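Local coordinates for lipoprotein (Colwellia psychrerythraea, PDB 3O0Y) that is of unknown function but, as a putative lipoprotein of the DUF885 family in the peptidase MA clan, may be related to metallopeptidases, at residues Q37-R46 / N75-L83; L83-I93 / Q106-A117. All blocks are in the same frame, centred on the assembly; numbering follows the deposited sequence.

In the fold
Interactions 1 and 2 follow one another along the chain and share helix 73-92, which packs against helix 27-44 through residues 75-83 and against helix 100-117 through residues 83-93. Both pairs run antiparallel, and their centres lie about 12 Å apart. L83 belongs to both, and the two outer helices also meet beside it: A38 CB comes within 3.5 Å of T113 CG2. One turn beyond residues 75-83, I86 CD1 of the shared helix lies 3.7 Å from Q37 CD of helix 27-44. The result is a three-helix cluster with a common apolar centre. The contact centres lie about 21 and 22 Å from the centre of the chain, on one side of it. Helix 459-462 touches both outer helices.

Interaction 1. Residues Q37-R46 / N75-L83; sequences QAKQSLFKQR and NEKQLRAEL
E76 meets R46 at one end of an antiparallel helix pair, in which helix 73-92 packs against helix 27-44 with short-segment axes 10.5 Å apart at 168°. The E76 chain bends at chi2 (-70°) and brings its carboxylate to the guanidinium of R46. The two planes are nearly coplanar, and R46 NH2 reaches the syn lone pair of E76 OE2 at 2.7 Å. A water joins R46 NH1 to the same oxygen, while E76 OE1 is gripped side-on by NE and NH2 of R80, completing a salt-bridge network. I127 joins it from outside, its backbone O accepting from R46 NH2 and its N donating to E76 OE1. Replacing E76 by an alanine removes the carboxylate and is likely to leave the buried guanidinium groups of R46 and R80 without their shared counter-charge and R46 less firmly fixed in rotation. One turn on, L79 spreads its two methyls: CD2 lies over a face of the R46 guanidinium, 3.4 Å above its plane, and CD1 faces L42 CD1 at 4.4 Å. E82, with CG anti to the backbone N (chi1 -179°) and the chain extended, stretches across to the other helix. Its OE2 takes two donors, Q37 NE2 from the anti side at 2.9 Å and S41 OG from well above the carboxylate plane at 2.7 Å. K44 NZ, 5.7 Å from E82 OE2 and not in contact, may favour the charged form. L83 closes the row on the apolar side, its CD1 against L42 CD1 and its CD2 4.4 Å from A38 CB.

Interaction 2. Residues L83-I93 / Q106-A117; sequences LLSISNTIAGI and QQVMAGLTRYFA
A chi1 of -179° puts S87 OG beside its own carbonyl carbon and aims the hydroxyl at A110 O, 2.8 Å away; T113 turns OG1 between its backbone N and carbonyl carbon (chi1 50°), against S87 CB at 3.0 Å. These small groups let helices 73-92 and 100-117 approach closely, with segment axes 7.9 Å apart and crossing at -159° in an antiparallel hairpin. Packing is knobs-into-holes: I90 sits among Q106, M109, A110 and T113, and T113 among L83, I86, S87 and I90. Toward one end, L83 CD1 meets F116 CB at 3.7 Å and, at the same distance, F116 O, buried without a partner; L84 CB meets A117 CB at 3.8 Å. L84 also lies alongside R114, whose guanidinium is bound to D290. At the other end the extended Q106 chain slides past I90, and its NE2 donates to I90 O (2.8 Å, nearly straight) in the last turn of helix 73-92 and to I93 O just past it, both oxygens close to its amide plane. A110 O accepts S87 OG and R114 N from opposite faces. S87 and Q106, one donor from each helix, thus hold the pair through main-chain carbonyls as well as by packing.

Interaction 1. Residues Q37-R46 / N75-L83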
loop_
_atom_site.group_PDB
_atom_site.type_symbol
_atom_site.label_atom_id
_atom_site.label_comp_id
_atom_site.label_asym_id
_atom_site.label_seq_id
_atom_site.Cartn_x
_atom_site.Cartn_y
_atom_site.Cartn_z
ATOM N N GLN A 37 -9.589 21.208 8.201
ATOM C CA GLN A 37 -8.550 21.932 7.532
ATOM C C GLN A 37 -7.424 20.997 7.019
ATOM O O GLN A 37 -6.890 21.172 5.927
ATOM C CB GLN A 37 -7.972 22.966 8.464
ATOM C CG GLN A 37 -6.898 23.811 7.785
ATOM C CD GLN A 37 -6.132 24.724 8.792
ATOM O OE1 GLN A 37 -6.544 24.889 9.960
ATOM N NE2 GLN A 37 -4.973 25.249 8.351
ATOM N N ALA A 38 -7.028 20.042 7.847
ATOM C CA ALA A 38 -6.096 18.987 7.429
ATOM C C ALA A 38 -6.575 18.200 6.208
ATOM O O ALA A 38 -5.826 18.043 5.246
ATOM C CB ALA A 38 -5.744 18.007 8.603
ATOM N N LYS A 39 -7.805 17.704 6.278
ATOM C CA LYS A 39 -8.355 17.018 5.122
ATOM C C LYS A 39 -8.287 17.870 3.841
ATOM O O LYS A 39 -7.801 17.402 2.812
ATOM C CB LYS A 39 -9.788 16.675 5.446
ATOM C CG LYS A 39 -10.523 16.155 4.221
ATOM C CD LYS A 39 -11.949 15.908 4.606
ATOM C CE LYS A 39 -12.939 16.714 4.027
ATOM N NZ LYS A 39 -14.358 16.067 4.042
ATOM N N GLN A 40 -8.782 19.108 3.909
ATOM C CA GLN A 40 -8.968 19.937 2.713
ATOM C C GLN A 40 -7.618 20.399 2.160
ATOM O O GLN A 40 -7.400 20.397 0.940
ATOM C CB GLN A 40 -9.943 21.089 2.999
ATOM C CG GLN A 40 -11.338 20.553 3.336
ATOM C CD GLN A 40 -12.424 21.580 3.362
ATOM O OE1 GLN A 40 -12.203 22.735 3.716
ATOM N NE2 GLN A 40 -13.639 21.139 3.055
ATOM N N SER A 41 -6.700 20.696 3.035
ATOM C CA SER A 41 -5.401 21.175 2.608
ATOM C C SER A 41 -4.567 20.052 1.972
ATOM O O SER A 41 -3.877 20.292 0.970
ATOM C CB SER A 41 -4.616 21.771 3.747
ATOM O OG SER A 41 -5.167 23.024 4.053
ATOM N N LEU A 42 -4.594 18.877 2.568
ATOM C CA LEU A 42 -3.828 17.756 2.020
ATOM C C LEU A 42 -4.388 17.445 0.641
ATOM O O LEU A 42 -3.616 17.330 -0.329
ATOM C CB LEU A 42 -3.959 16.527 2.921
ATOM C CG LEU A 42 -3.221 15.284 2.452
ATOM C CD1 LEU A 42 -1.704 15.510 2.227
ATOM C CD2 LEU A 42 -3.570 14.084 3.397
ATOM N N PHE A 43 -5.702 17.245 0.572
ATOM C CA PHE A 43 -6.283 16.824 -0.700
ATOM C C PHE A 43 -6.276 17.886 -1.822
ATOM O O PHE A 43 -6.187 17.516 -2.987
ATOM C CB PHE A 43 -7.658 16.273 -0.515
ATOM C CG PHE A 43 -7.666 14.892 0.005
ATOM C CD1 PHE A 43 -8.106 14.611 1.282
ATOM C CD2 PHE A 43 -7.197 13.851 -0.796
ATOM C CE1 PHE A 43 -8.113 13.295 1.748
ATOM C CE2 PHE A 43 -7.267 12.564 -0.378
ATOM C CZ PHE A 43 -7.707 12.272 0.908
ATOM N N LYS A 44 -6.364 19.165 -1.488
ATOM C CA LYS A 44 -6.156 20.197 -2.515
ATOM C C LYS A 44 -4.793 20.086 -3.175
ATOM O O LYS A 44 -4.640 20.408 -4.343
ATOM C CB LYS A 44 -6.214 21.612 -1.914
ATOM C CG LYS A 44 -7.515 22.149 -1.440
ATOM C CD LYS A 44 -7.157 23.472 -0.569
ATOM C CE LYS A 44 -8.239 23.882 0.495
ATOM N NZ LYS A 44 -7.721 24.470 1.824
ATOM N N GLN A 45 -3.790 19.710 -2.404
ATOM C CA GLN A 45 -2.424 19.562 -2.883
ATOM C C GLN A 45 -2.087 18.159 -3.387
ATOM O O GLN A 45 -0.971 17.877 -3.835
ATOM C CB GLN A 45 -1.480 19.993 -1.786
ATOM C CG GLN A 45 -1.709 21.448 -1.458
ATOM C CD GLN A 45 -0.842 21.961 -0.380
ATOM O OE1 GLN A 45 -1.329 22.223 0.740
ATOM N NE2 GLN A 45 0.419 22.152 -0.675
ATOM N N ARG A 46 -3.058 17.246 -3.231
ATOM C CA ARG A 46 -2.925 15.868 -3.680
ATOM C C ARG A 46 -4.202 15.493 -4.400
ATOM O O ARG A 46 -4.925 14.535 -4.028
ATOM C CB ARG A 46 -2.649 14.908 -2.505
ATOM C CG ARG A 46 -1.318 15.118 -1.874
ATOM C CD ARG A 46 -0.187 14.646 -2.750
ATOM N NE ARG A 46 1.124 14.722 -2.129
ATOM C CZ ARG A 46 1.946 15.772 -2.235
ATOM N NH1 ARG A 46 1.563 16.897 -2.834
ATOM N NH2 ARG A 46 3.160 15.721 -1.700
ATOM N N ASN A 75 6.478 24.018 -2.792
ATOM C CA ASN A 75 5.209 23.292 -2.620
ATOM C C ASN A 75 5.304 22.339 -1.411
ATOM O O ASN A 75 4.433 22.314 -0.548
ATOM C CB ASN A 75 4.880 22.476 -3.862
ATOM C CG ASN A 75 4.509 23.341 -5.085
ATOM O OD1 ASN A 75 3.954 24.450 -4.946
ATOM N ND2 ASN A 75 4.864 22.892 -6.246
ATOM N N GLU A 76 6.392 21.578 -1.363
ATOM C CA GLU A 76 6.582 20.580 -0.330
ATOM C C GLU A 76 6.794 21.224 1.023
ATOM O O GLU A 76 6.241 20.777 2.048
ATOM C CB GLU A 76 7.735 19.658 -0.656
ATOM C CG GLU A 76 7.370 18.614 -1.708
ATOM C CD GLU A 76 6.369 17.555 -1.143
ATOM O OE1 GLU A 76 6.682 16.861 -0.128
ATOM O OE2 GLU A 76 5.317 17.377 -1.753
ATOM N N LYS A 77 7.605 22.286 1.050
ATOM C CA LYS A 77 7.804 23.022 2.302
ATOM C C LYS A 77 6.478 23.544 2.891
ATOM O O LYS A 77 6.205 23.374 4.075
ATOM C CB LYS A 77 8.754 24.207 2.059
ATOM C CG LYS A 77 8.956 25.098 3.329
ATOM C CD LYS A 77 9.968 26.269 3.033
ATOM C CE LYS A 77 10.491 26.834 4.410
ATOM N NZ LYS A 77 11.090 28.188 4.217
ATOM N N GLN A 78 5.619 24.153 2.054
ATOM C CA GLN A 78 4.409 24.776 2.536
ATOM C C GLN A 78 3.395 23.718 2.976
ATOM O O GLN A 78 2.676 23.939 3.953
ATOM C CB GLN A 78 3.743 25.679 1.496
ATOM C CG GLN A 78 4.597 26.939 1.215
ATOM C CD GLN A 78 3.997 27.820 0.075
ATOM O OE1 GLN A 78 2.846 27.618 -0.343
ATOM N NE2 GLN A 78 4.774 28.821 -0.391
ATOM N N LEU A 79 3.329 22.600 2.234
ATOM C CA LEU A 79 2.390 21.552 2.557
ATOM C C LEU A 79 2.746 21.009 3.964
ATOM O O LEU A 79 1.895 20.884 4.841
ATOM C CB LEU A 79 2.450 20.402 1.518
ATOM C CG LEU A 79 1.717 19.106 1.851
ATOM C CD1 LEU A 79 0.296 19.379 2.068
ATOM C CD2 LEU A 79 1.908 18.012 0.762
ATOM N N ARG A 80 3.998 20.662 4.163
ATOM C CA ARG A 80 4.467 20.050 5.394
ATOM C C ARG A 80 4.321 21.041 6.565
ATOM O O ARG A 80 3.932 20.673 7.680
ATOM C CB ARG A 80 5.900 19.561 5.259
ATOM C CG ARG A 80 6.113 18.555 4.141
ATOM C CD ARG A 80 7.538 18.113 4.032
ATOM N NE ARG A 80 7.807 17.423 2.829
ATOM C CZ ARG A 80 8.906 16.695 2.576
ATOM N NH1 ARG A 80 9.894 16.554 3.470
ATOM N NH2 ARG A 80 9.066 16.248 1.332
ATOM N N ALA A 81 4.714 22.284 6.339
ATOM C CA ALA A 81 4.615 23.280 7.411
ATOM C C ALA A 81 3.203 23.472 7.906
ATOM O O ALA A 81 2.998 23.529 9.108
ATOM C CB ALA A 81 5.197 24.619 6.965
ATOM N N GLU A 82 2.240 23.490 6.988
ATOM C CA GLU A 82 0.845 23.578 7.356
ATOM C C GLU A 82 0.348 22.396 8.160
ATOM O O GLU A 82 -0.283 22.553 9.220
ATOM C CB GLU A 82 -0.047 23.726 6.145
ATOM C CG GLU A 82 -1.558 23.841 6.580
ATOM C CD GLU A 82 -2.515 24.214 5.477
ATOM O OE1 GLU A 82 -2.103 24.304 4.273
ATOM O OE2 GLU A 82 -3.682 24.456 5.845
ATOM N N LEU A 83 0.679 21.197 7.695
ATOM C CA LEU A 83 0.239 20.017 8.423
ATOM C C LEU A 83 0.922 19.943 9.786
ATOM O O LEU A 83 0.335 19.514 10.735
ATOM C CB LEU A 83 0.508 18.750 7.617
ATOM C CG LEU A 83 -0.372 18.691 6.367
ATOM C CD1 LEU A 83 0.317 17.699 5.400
ATOM C CD2 LEU A 83 -1.746 18.237 6.770
HETATM O O HOH W 1 3.517 19.089 -3.036
#

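Interaction 2. Residues L83-I93 / Q106-A117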
loop_
_atom_site.group_PDB
_atom_site.type_symbol
_atom_site.label_atom_id
_atom_site.label_comp_id
_atom_site.label_asym_id
_atom_site.label_seq_id
_atom_site.Cartn_x
_atom_site.Cartn_y
_atom_site.Cartn_z
ATOM N N LEU A 83 0.679 21.197 7.695
ATOM C CA LEU A 83 0.239 20.017 8.423
ATOM C C LEU A 83 0.922 19.943 9.786
ATOM O O LEU A 83 0.335 19.514 10.735
ATOM C CB LEU A 83 0.508 18.750 7.617
ATOM C CG LEU A 83 -0.372 18.691 6.367
ATOM C CD1 LEU A 83 0.317 17.699 5.400
ATOM C CD2 LEU A 83 -1.746 18.237 6.770
ATOM N N LEU A 84 2.184 20.286 9.876
ATOM C CA LEU A 84 2.899 20.254 11.173
ATOM C C LEU A 84 2.274 21.293 12.156
ATOM O O LEU A 84 2.048 21.023 13.321
ATOM C CB LEU A 84 4.402 20.534 10.934
ATOM C CG LEU A 84 5.244 20.288 12.182
ATOM C CD1 LEU A 84 5.076 18.821 12.686
ATOM C CD2 LEU A 84 6.732 20.587 11.912
ATOM N N SER A 85 1.936 22.464 11.651
ATOM C CA SER A 85 1.261 23.500 12.453
ATOM C C SER A 85 -0.073 22.989 12.970
ATOM O O SER A 85 -0.369 23.110 14.134
ATOM C CB SER A 85 1.010 24.738 11.619
ATOM O OG SER A 85 2.309 25.316 11.469
ATOM N N ILE A 86 -0.809 22.331 12.093
ATOM C CA ILE A 86 -2.086 21.747 12.495
ATOM C C ILE A 86 -1.893 20.685 13.590
ATOM O O ILE A 86 -2.608 20.688 14.583
ATOM C CB ILE A 86 -2.874 21.180 11.317
ATOM C CG1 ILE A 86 -3.411 22.281 10.409
ATOM C CG2 ILE A 86 -4.037 20.331 11.781
ATOM C CD1 ILE A 86 -3.897 21.747 9.075
ATOM N N SER A 87 -0.918 19.792 13.405
ATOM C CA SER A 87 -0.614 18.752 14.348
ATOM C C SER A 87 -0.301 19.342 15.706
ATOM O O SER A 87 -0.810 18.887 16.702
ATOM C CB SER A 87 0.612 17.945 13.839
ATOM O OG SER A 87 0.935 16.910 14.707
ATOM N N ASN A 88 0.559 20.378 15.747
ATOM C CA ASN A 88 0.959 20.955 16.994
ATOM C C ASN A 88 -0.236 21.686 17.687
ATOM O O ASN A 88 -0.364 21.646 18.893
ATOM C CB ASN A 88 2.165 21.897 16.744
ATOM C CG ASN A 88 3.426 21.133 16.629
ATOM O OD1 ASN A 88 3.537 20.037 17.197
ATOM N ND2 ASN A 88 4.414 21.684 15.867
ATOM N N THR A 89 -1.107 22.305 16.935
ATOM C CA THR A 89 -2.253 23.040 17.509
ATOM C C THR A 89 -3.215 21.998 18.093
ATOM O O THR A 89 -3.665 22.136 19.258
ATOM C CB THR A 89 -2.946 23.872 16.457
ATOM O OG1 THR A 89 -2.000 24.845 15.970
ATOM C CG2 THR A 89 -4.188 24.552 17.052
ATOM N N ILE A 90 -3.461 20.933 17.314
ATOM C CA ILE A 90 -4.340 19.819 17.795
ATOM C C ILE A 90 -3.782 19.285 19.113
ATOM O O ILE A 90 -4.499 19.125 20.087
ATOM C CB ILE A 90 -4.404 18.639 16.794
ATOM C CG1 ILE A 90 -5.169 19.067 15.552
ATOM C CG2 ILE A 90 -5.098 17.396 17.413
ATOM C CD1 ILE A 90 -5.167 18.096 14.363
ATOM N N ALA A 91 -2.474 19.047 19.175
ATOM C CA ALA A 91 -1.889 18.407 20.335
ATOM C C ALA A 91 -2.003 19.238 21.632
ATOM O O ALA A 91 -1.951 18.694 22.708
ATOM C CB ALA A 91 -0.345 18.001 20.047
ATOM N N GLY A 92 -2.061 20.547 21.506
ATOM C CA GLY A 92 -2.054 21.436 22.659
ATOM C C GLY A 92 -3.424 21.697 23.259
ATOM O O GLY A 92 -3.521 22.224 24.354
ATOM N N ILE A 93 -4.495 21.309 22.566
ATOM C CA ILE A 93 -5.844 21.679 22.989
ATOM C C ILE A 93 -6.255 20.823 24.188
ATOM O O ILE A 93 -5.949 19.657 24.251
ATOM C CB ILE A 93 -6.824 21.591 21.830
ATOM C CG1 ILE A 93 -6.586 22.795 20.925
ATOM C CG2 ILE A 93 -8.299 21.468 22.322
ATOM C CD1 ILE A 93 -7.175 22.638 19.609
ATOM N N GLN A 106 -8.348 13.178 18.923
ATOM C CA GLN A 106 -7.272 14.138 19.089
ATOM C C GLN A 106 -5.937 13.497 18.904
ATOM O O GLN A 106 -5.075 14.039 18.210
ATOM C CB GLN A 106 -7.340 14.809 20.479
ATOM C CG GLN A 106 -6.244 15.842 20.657
ATOM C CD GLN A 106 -6.409 16.567 22.006
ATOM O OE1 GLN A 106 -6.992 16.009 22.943
ATOM N NE2 GLN A 106 -6.054 17.820 22.048
ATOM N N GLN A 107 -5.721 12.381 19.582
ATOM C CA GLN A 107 -4.427 11.693 19.507
ATOM C C GLN A 107 -4.153 11.164 18.116
ATOM O O GLN A 107 -3.040 11.392 17.555
ATOM C CB GLN A 107 -4.356 10.573 20.513
ATOM C CG GLN A 107 -3.016 9.841 20.476
ATOM C CD GLN A 107 -2.814 8.906 21.703
ATOM O OE1 GLN A 107 -3.568 9.014 22.665
ATOM N NE2 GLN A 107 -1.756 8.047 21.678
ATOM N N VAL A 108 -5.136 10.519 17.502
ATOM C CA VAL A 108 -4.966 10.006 16.156
ATOM C C VAL A 108 -4.771 11.142 15.154
ATOM O O VAL A 108 -3.896 11.104 14.298
ATOM C CB VAL A 108 -6.111 9.118 15.712
ATOM C CG1 VAL A 108 -5.958 8.723 14.229
ATOM C CG2 VAL A 108 -6.167 7.924 16.676
ATOM N N MET A 109 -5.595 12.181 15.220
ATOM C CA MET A 109 -5.437 13.209 14.239
ATOM C C MET A 109 -4.130 14.030 14.393
ATOM O O MET A 109 -3.603 14.480 13.386
ATOM C CB MET A 109 -6.645 14.140 14.203
ATOM C CG MET A 109 -7.869 13.480 13.642
ATOM S SD MET A 109 -7.843 13.054 11.878
ATOM C CE MET A 109 -7.551 14.733 11.182
ATOM N N ALA A 110 -3.661 14.251 15.616
ATOM C CA ALA A 110 -2.303 14.876 15.825
ATOM C C ALA A 110 -1.243 13.967 15.176
ATOM O O ALA A 110 -0.320 14.431 14.504
ATOM C CB ALA A 110 -1.992 15.124 17.343
ATOM N N GLY A 111 -1.406 12.655 15.354
ATOM C CA GLY A 111 -0.427 11.677 14.774
ATOM C C GLY A 111 -0.461 11.666 13.263
ATOM O O GLY A 111 0.563 11.595 12.639
ATOM N N LEU A 112 -1.663 11.663 12.679
ATOM C CA LEU A 112 -1.791 11.598 11.247
ATOM C C LEU A 112 -1.293 12.843 10.566
ATOM O O LEU A 112 -0.619 12.792 9.547
ATOM C CB LEU A 112 -3.220 11.306 10.790
ATOM C CG LEU A 112 -3.771 9.955 10.771
ATOM C CD1 LEU A 112 -5.261 9.987 10.408
ATOM C CD2 LEU A 112 -2.928 9.147 9.760
ATOM N N THR A 113 -1.566 14.033 11.153
ATOM C CA THR A 113 -1.091 15.257 10.554
ATOM C C THR A 113 0.450 15.309 10.636
ATOM O O THR A 113 1.156 15.799 9.729
ATOM C CB THR A 113 -1.773 16.483 11.131
ATOM O OG1 THR A 113 -1.734 16.470 12.577
ATOM C CG2 THR A 113 -3.238 16.584 10.633
ATOM N N ARG A 114 1.015 14.790 11.730
ATOM C CA ARG A 114 2.494 14.664 11.815
ATOM C C ARG A 114 3.046 13.620 10.806
ATOM O O ARG A 114 4.082 13.831 10.208
ATOM C CB ARG A 114 2.937 14.281 13.220
ATOM C CG ARG A 114 4.362 13.767 13.402
ATOM C CD ARG A 114 5.494 14.718 12.991
ATOM N NE ARG A 114 6.782 14.041 13.170
ATOM C CZ ARG A 114 7.268 13.109 12.355
ATOM N NH1 ARG A 114 6.593 12.765 11.226
ATOM N NH2 ARG A 114 8.397 12.517 12.681
ATOM N N TYR A 115 2.305 12.556 10.581
ATOM C CA TYR A 115 2.710 11.541 9.622
ATOM C C TYR A 115 2.777 12.170 8.232
ATOM O O TYR A 115 3.766 12.006 7.531
ATOM C CB TYR A 115 1.674 10.435 9.604
ATOM C CG TYR A 115 1.855 9.357 8.581
ATOM C CD1 TYR A 115 2.819 8.389 8.736
ATOM C CD2 TYR A 115 0.990 9.242 7.483
ATOM C CE1 TYR A 115 2.914 7.323 7.877
ATOM C CE2 TYR A 115 1.074 8.154 6.624
ATOM C CZ TYR A 115 2.049 7.214 6.814
ATOM O OH TYR A 115 2.135 6.140 6.006
ATOM N N PHE A 116 1.808 12.979 7.858
ATOM C CA PHE A 116 1.845 13.660 6.547
ATOM C C PHE A 116 2.744 14.893 6.484
ATOM O O PHE A 116 3.098 15.258 5.414
ATOM C CB PHE A 116 0.489 14.028 6.110
ATOM C CG PHE A 116 -0.397 12.845 5.807
ATOM C CD1 PHE A 116 -0.004 11.905 4.821
ATOM C CD2 PHE A 116 -1.562 12.629 6.515
ATOM C CE1 PHE A 116 -0.789 10.747 4.597
ATOM C CE2 PHE A 116 -2.360 11.556 6.281
ATOM C CZ PHE A 116 -1.975 10.594 5.315
ATOM N N ALA A 117 3.117 15.471 7.626
ATOM C CA ALA A 117 4.152 16.504 7.644
ATOM C C ALA A 117 5.531 15.922 7.413
ATOM O O ALA A 117 6.428 16.657 6.999
ATOM C CB ALA A 117 4.149 17.319 9.015
#